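Local structure of uncharacterized protein (Parabacteroides merdae, 4MXN) at residues Val34-Arg39 and Arg62-Ser67; Thr183-Val188 and Lys208-Tyr213. The protein is uncharacterized but probably acts as a glycoside hydrolase of family 28, cleaving polysaccharides on a parallel beta-helix scaffold. All coordinates share one frame; numbering follows the deposited sequence. Where two conformers were deposited one is given.

In the fold
Contact 1 comes first along the chain and closes before contact 2 opens. Their centres lie 26 Å apart, on opposite sides of the centre of the chain, and their nearest atoms are about 15 Å apart, so neither touches the other. Strand 61-69 of contact 1 is linked to strand 182-190 of contact 2 by successive parallel pairings through strands 82-86, 118-120 and 165-167, the stacking expected of a parallel beta-helix. Contact 2 lies where strand 182-190 pairs with strands 205-210 and 213-214, so contact 1 ties the start of the N-terminal helix 38-50 to an early coil of that solenoid, and contact 2 holds two later coils in register.

Contact 1 (Val34-Arg39 and Arg62-Ser67)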
loop_
_atom_site.group_PDB
_atom_site.type_symbol
_atom_site.label_atom_id
_atom_site.label_comp_id
_atom_site.label_asym_id
_atom_site.label_seq_id
_atom_site.Cartn_x
_atom_site.Cartn_y
_atom_site.Cartn_z
ATOM N N VAL A 34 5.995 -14.059 12.182
ATOM C CA VAL A 34 7.373 -13.805 12.672
ATOM C C VAL A 34 8.443 -13.985 11.561
ATOM O O VAL A 34 9.501 -13.357 11.644
ATOM C CB VAL A 34 7.747 -14.637 13.942
ATOM C CG1 VAL A 34 6.903 -14.235 15.158
ATOM C CG2 VAL A 34 7.671 -16.144 13.695
ATOM N N THR A 35 8.201 -14.871 10.572
ATOM C CA THR A 35 9.108 -15.083 9.425
ATOM C C THR A 35 9.017 -13.883 8.484
ATOM O O THR A 35 7.900 -13.536 8.085
ATOM C CB THR A 35 8.721 -16.368 8.674
ATOM O OG1 THR A 35 8.952 -17.479 9.540
ATOM C CG2 THR A 35 9.476 -16.529 7.336
ATOM N N LEU A 36 10.152 -13.252 8.135
ATOM C CA LEU A 36 10.166 -12.107 7.217
ATOM C C LEU A 36 10.093 -12.645 5.783
ATOM O O LEU A 36 11.003 -13.327 5.334
ATOM C CB LEU A 36 11.404 -11.220 7.439
ATOM C CG LEU A 36 11.443 -9.932 6.614
ATOM C CD1 LEU A 36 10.237 -9.031 6.937
ATOM C CD2 LEU A 36 12.781 -9.197 6.765
ATOM N N ASN A 37 8.998 -12.361 5.094
ATOM C CA ASN A 37 8.684 -12.947 3.792
ATOM C C ASN A 37 9.027 -12.108 2.566
ATOM O O ASN A 37 8.710 -12.528 1.461
ATOM C CB ASN A 37 7.179 -13.216 3.745
ATOM C CG ASN A 37 6.707 -14.246 4.725
ATOM O OD1 ASN A 37 7.120 -15.399 4.675
ATOM N ND2 ASN A 37 5.807 -13.852 5.613
ATOM N N THR A 38 9.662 -10.951 2.738
ATOM C CA THR A 38 9.887 -9.994 1.642
ATOM C C THR A 38 10.441 -10.623 0.344
ATOM O O THR A 38 9.841 -10.452 -0.710
ATOM C CB THR A 38 10.792 -8.878 2.113
ATOM O OG1 THR A 38 10.412 -8.526 3.446
ATOM C CG2 THR A 38 10.735 -7.672 1.196
ATOM N N ARG A 39 11.586 -11.316 0.434
ATOM C CA ARG A 39 12.234 -11.901 -0.735
ATOM C C ARG A 39 11.394 -13.004 -1.390
ATOM O O ARG A 39 11.365 -13.080 -2.629
ATOM C CB ARG A 39 13.633 -12.411 -0.369
ATOM C CG ARG A 39 14.629 -11.261 -0.053
ATOM C CD ARG A 39 15.132 -10.520 -1.289
ATOM N NE ARG A 39 16.001 -11.397 -2.070
ATOM C CZ ARG A 39 17.321 -11.371 -2.004
ATOM N NH1 ARG A 39 17.937 -10.464 -1.258
ATOM N NH2 ARG A 39 18.042 -12.238 -2.696
ATOM N N ARG A 62 -0.941 -14.215 9.559
ATOM C CA ARG A 62 -0.176 -12.963 9.570
ATOM C C ARG A 62 1.099 -13.109 8.756
ATOM O O ARG A 62 1.869 -14.027 9.007
ATOM C CB ARG A 62 0.172 -12.547 11.016
ATOM C CG ARG A 62 -1.042 -12.246 11.902
ATOM C CD ARG A 62 -0.656 -11.802 13.318
ATOM N NE ARG A 62 0.144 -10.568 13.353
ATOM C CZ ARG A 62 -0.358 -9.338 13.260
ATOM N NH1 ARG A 62 -1.666 -9.154 13.107
ATOM N NH2 ARG A 62 0.446 -8.281 13.305
ATOM N N TYR A 63 1.331 -12.215 7.794
ATOM C CA TYR A 63 2.493 -12.309 6.926
ATOM C C TYR A 63 3.384 -11.096 7.120
ATOM O O TYR A 63 3.046 -9.991 6.686
ATOM C CB TYR A 63 2.069 -12.445 5.457
ATOM C CG TYR A 63 1.204 -13.661 5.171
ATOM C CD1 TYR A 63 -0.188 -13.591 5.266
ATOM C CD2 TYR A 63 1.768 -14.853 4.722
ATOM C CE1 TYR A 63 -0.990 -14.693 4.968
ATOM C CE2 TYR A 63 0.972 -15.947 4.384
ATOM C CZ TYR A 63 -0.405 -15.866 4.521
ATOM O OH TYR A 63 -1.199 -16.940 4.208
ATOM N N LEU A 64 4.516 -11.293 7.791
ATOM C CA LEU A 64 5.480 -10.231 8.044
ATOM C C LEU A 64 6.211 -9.905 6.753
ATOM O O LEU A 64 6.608 -10.823 6.040
ATOM C CB LEU A 64 6.476 -10.671 9.129
ATOM C CG LEU A 64 7.373 -9.583 9.736
ATOM C CD1 LEU A 64 6.583 -8.613 10.620
ATOM C CD2 LEU A 64 8.488 -10.234 10.582
ATOM N N THR A 65 6.390 -8.607 6.455
ATOM C CA THR A 65 7.072 -8.226 5.212
ATOM C C THR A 65 7.670 -6.826 5.274
ATOM O O THR A 65 7.210 -5.958 6.025
ATOM C CB THR A 65 6.089 -8.306 3.991
ATOM O OG1 THR A 65 6.831 -8.158 2.778
ATOM C CG2 THR A 65 4.990 -7.241 4.032
ATOM N N GLY A 66 8.650 -6.625 4.399
ATOM C CA GLY A 66 9.204 -5.328 4.066
ATOM C C GLY A 66 8.539 -4.889 2.768
ATOM O O GLY A 66 7.483 -5.422 2.392
ATOM N N SER A 67 9.171 -3.955 2.040
ATOM C CA SER A 67 8.627 -3.429 0.778
ATOM C C SER A 67 8.594 -4.461 -0.335
ATOM O O SER A 67 9.587 -5.130 -0.632
ATOM C CB SER A 67 9.412 -2.204 0.327
ATOM O OG SER A 67 9.134 -1.149 1.233
HETATM O O HOH W 1 5.386 -13.881 8.645
#
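Leu36 and Leu64 run past each other with CA atoms 5.1 Å apart, the segments 34-39 and 62-67 heading in directions 38° apart. Here the chain entering helix 38-50 is laid against strand 61-69, an early rung of the parallel beta-helix expected for this family. Leu64 O is gripped twice by Asn37: the backbone N of Asn37 donates at 3.0 Å in a fairly straight bond (161° at the hydrogen), tilted from the carbonyl plane, and ND2 adds a weak bond. The amide's other end, OD1, accepts from Lys30 N, which helps fix the rotation of the group. The Leu64 side chain points toward the incoming chain, its CB 3.4 Å from Thr35 O and its CD2 3.5 Å from Val34 O, while Leu36 CD1 packs at 4.0 Å on Leu64 CG. Water 1 bridges Thr35 O and Leu64 N. At the helix start, Thr38 has OG1 beside its own backbone N (chi1 -40°), which aims the hydroxyl oxygen at the backbone of Gly66; a valine here would probably leave the Gly66 N-H without this acceptor. The methyl branch CG2 lies 3.3 Å from Ser67 O, and OG1 takes the Gly66 N-H at 2.8 Å.

Contact 2 (Thr183-Val188 and Lys208-Tyr213); sequences TVDKVV and KMTDCY
Val184 meets both Met209 and Cys212 and is tied into the pairing through its backbone: its N-H donates to Lys208 O at 3.0 Å, and its own carbonyl oxygen accepts from Thr210 N at 2.9 Å. With CG1 anti to the backbone N (chi1 -173°), that methyl reaches Cys212 SG at 3.9 Å. The other branch, CG2, lies beside the selenomethionine Met209, 3.7 Å from CE in one of two deposited conformers, so this last approach is less secure. Val184 also touches Glu174 and Tyr176 of strand 174-177, and its buried position is consistent with the interior of a parallel beta-helix, in which strands 183-185 and 208-210 are equivalent parts of successive coils, only 3° from parallel. Lys186 and Asp211 both take left-handed helical backbone angles, so the two coils turn the same corner in step. Beyond it, Tyr213 N donates to Val187 O at 3.0 Å, while the Tyr213 ring presents its edge to Val188, CD2 being 4.3 Å from CG1; the Tyr213 side chain also touches Ile236 and Pro238. On the face bearing Thr183 and Asp185, the root of Lys208 lies along Thr183, CB to CG2 4.4 Å, before its chain leads off. Water 3 donates to Lys208 O and Asp185 OD1 and accepts from Thr210 OG1 at 2.7 Å.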
loop_
_atom_site.group_PDB
_atom_site.type_symbol
_atom_site.label_atom_id
_atom_site.label_comp_id
_atom_site.label_asym_id
_atom_site.label_seq_id
_atom_site.Cartn_x
_atom_site.Cartn_y
_atom_site.Cartn_z
ATOM N N THR A 183 -8.536 2.743 -10.254
ATOM C CA THR A 183 -9.828 2.550 -9.585
ATOM C C THR A 183 -9.532 2.113 -8.162
ATOM O O THR A 183 -8.650 1.290 -7.951
ATOM C CB THR A 183 -10.761 1.565 -10.321
ATOM O OG1 THR A 183 -10.180 0.267 -10.343
ATOM C CG2 THR A 183 -11.165 2.037 -11.743
ATOM N N VAL A 184 -10.220 2.714 -7.184
ATOM C CA VAL A 184 -10.097 2.388 -5.743
ATOM C C VAL A 184 -11.519 2.161 -5.249
ATOM O O VAL A 184 -12.297 3.112 -5.171
ATOM C CB VAL A 184 -9.335 3.475 -4.929
ATOM C CG1 VAL A 184 -9.086 3.010 -3.503
ATOM C CG2 VAL A 184 -8.015 3.863 -5.601
ATOM N N ASP A 185 -11.883 0.903 -4.991
ATOM C CA ASP A 185 -13.255 0.535 -4.653
ATOM C C ASP A 185 -13.397 -0.193 -3.323
ATOM O O ASP A 185 -12.697 -1.168 -3.103
ATOM C CB ASP A 185 -13.823 -0.372 -5.766
ATOM C CG ASP A 185 -14.226 0.361 -7.024
ATOM O OD1 ASP A 185 -13.360 0.572 -7.886
ATOM O OD2 ASP A 185 -15.417 0.719 -7.145
ATOM N N LYS A 186 -14.343 0.237 -2.460
ATOM C CA LYS A 186 -14.665 -0.424 -1.166
ATOM C C LYS A 186 -13.416 -0.561 -0.235
ATOM O O LYS A 186 -13.296 -1.525 0.527
ATOM C CB LYS A 186 -15.323 -1.812 -1.414
ATOM C CG LYS A 186 -16.547 -1.760 -2.341
ATOM C CD LYS A 186 -16.896 -3.134 -2.923
ATOM C CE LYS A 186 -17.923 -3.039 -4.028
ATOM N NZ LYS A 186 -17.299 -2.698 -5.332
ATOM N N VAL A 187 -12.508 0.417 -0.296
ATOM C CA VAL A 187 -11.300 0.372 0.538
ATOM C C VAL A 187 -11.605 1.061 1.876
ATOM O O VAL A 187 -12.355 2.024 1.919
ATOM C CB VAL A 187 -10.046 0.971 -0.177
ATOM C CG1 VAL A 187 -8.837 1.076 0.767
ATOM C CG2 VAL A 187 -9.669 0.145 -1.407
ATOM N N VAL A 188 -11.071 0.529 2.962
ATOM C CA VAL A 188 -11.264 1.108 4.285
ATOM C C VAL A 188 -9.892 1.594 4.759
ATOM O O VAL A 188 -8.932 0.819 4.723
ATOM C CB VAL A 188 -11.916 0.111 5.285
ATOM C CG1 VAL A 188 -11.916 0.665 6.721
ATOM C CG2 VAL A 188 -13.337 -0.292 4.840
ATOM N N LYS A 208 -10.894 6.849 -10.327
ATOM C CA LYS A 208 -12.269 6.668 -9.891
ATOM C C LYS A 208 -12.259 6.010 -8.532
ATOM O O LYS A 208 -11.876 4.841 -8.416
ATOM C CB LYS A 208 -13.104 5.863 -10.909
ATOM C CG LYS A 208 -13.337 6.552 -12.242
ATOM C CD LYS A 208 -14.468 5.848 -12.986
ATOM C CE LYS A 208 -14.741 6.428 -14.343
ATOM N NZ LYS A 208 -16.084 6.016 -14.848
HETATM N N MSE A 209 -12.689 6.756 -7.508
HETATM C CA MSE A 209 -12.743 6.257 -6.136
HETATM C C MSE A 209 -14.206 6.115 -5.723
HETATM O O MSE A 209 -14.947 7.101 -5.778
HETATM C CB MSE A 209 -11.966 7.182 -5.185
HETATM C CG MSE A 209 -11.609 6.507 -3.878
HETATM SE SE MSE A 209 -10.246 7.406 -2.823
HETATM C CE MSE A 209 -8.704 7.155 -3.974
ATOM N N THR A 210 -14.628 4.879 -5.355
ATOM C CA THR A 210 -16.019 4.576 -5.006
ATOM C C THR A 210 -16.137 3.757 -3.720
ATOM O O THR A 210 -15.385 2.801 -3.521
ATOM C CB THR A 210 -16.657 3.811 -6.184
ATOM O OG1 THR A 210 -16.344 4.497 -7.392
ATOM C CG2 THR A 210 -18.185 3.664 -6.065
ATOM N N ASP A 211 -17.104 4.132 -2.859
ATOM C CA ASP A 211 -17.442 3.431 -1.605
ATOM C C ASP A 211 -16.233 3.281 -0.681
ATOM O O ASP A 211 -16.029 2.231 -0.059
ATOM C CB ASP A 211 -18.064 2.043 -1.896
ATOM C CG ASP A 211 -19.347 2.123 -2.689
ATOM O OD1 ASP A 211 -20.157 3.018 -2.407
ATOM O OD2 ASP A 211 -19.505 1.335 -3.629
ATOM N N CYS A 212 -15.438 4.331 -0.579
ATOM C CA CYS A 212 -14.280 4.280 0.305
ATOM C C CYS A 212 -14.602 4.930 1.635
ATOM O O CYS A 212 -15.333 5.923 1.684
ATOM C CB CYS A 212 -13.066 4.902 -0.374
ATOM S SG CYS A 212 -12.497 3.939 -1.794
ATOM N N TYR A 213 -14.112 4.314 2.725
ATOM C CA TYR A 213 -14.353 4.810 4.086
ATOM C C TYR A 213 -13.034 5.237 4.724
ATOM O O TYR A 213 -12.044 4.501 4.636
ATOM C CB TYR A 213 -15.057 3.736 4.955
ATOM C CG TYR A 213 -15.467 4.232 6.327
ATOM C CD1 TYR A 213 -16.580 5.049 6.490
ATOM C CD2 TYR A 213 -14.748 3.872 7.466
ATOM C CE1 TYR A 213 -16.954 5.519 7.747
ATOM C CE2 TYR A 213 -15.119 4.328 8.733
ATOM C CZ TYR A 213 -16.215 5.162 8.868
ATOM O OH TYR A 213 -16.555 5.611 10.120
HETATM O O HOH W 2 -17.967 0.075 -5.401
HETATM O O HOH W 3 -14.264 3.195 -8.544
HETATM O O HOH W 4 -10.722 4.443 2.014
HETATM O O HOH W 5 -15.519 1.074 2.494
#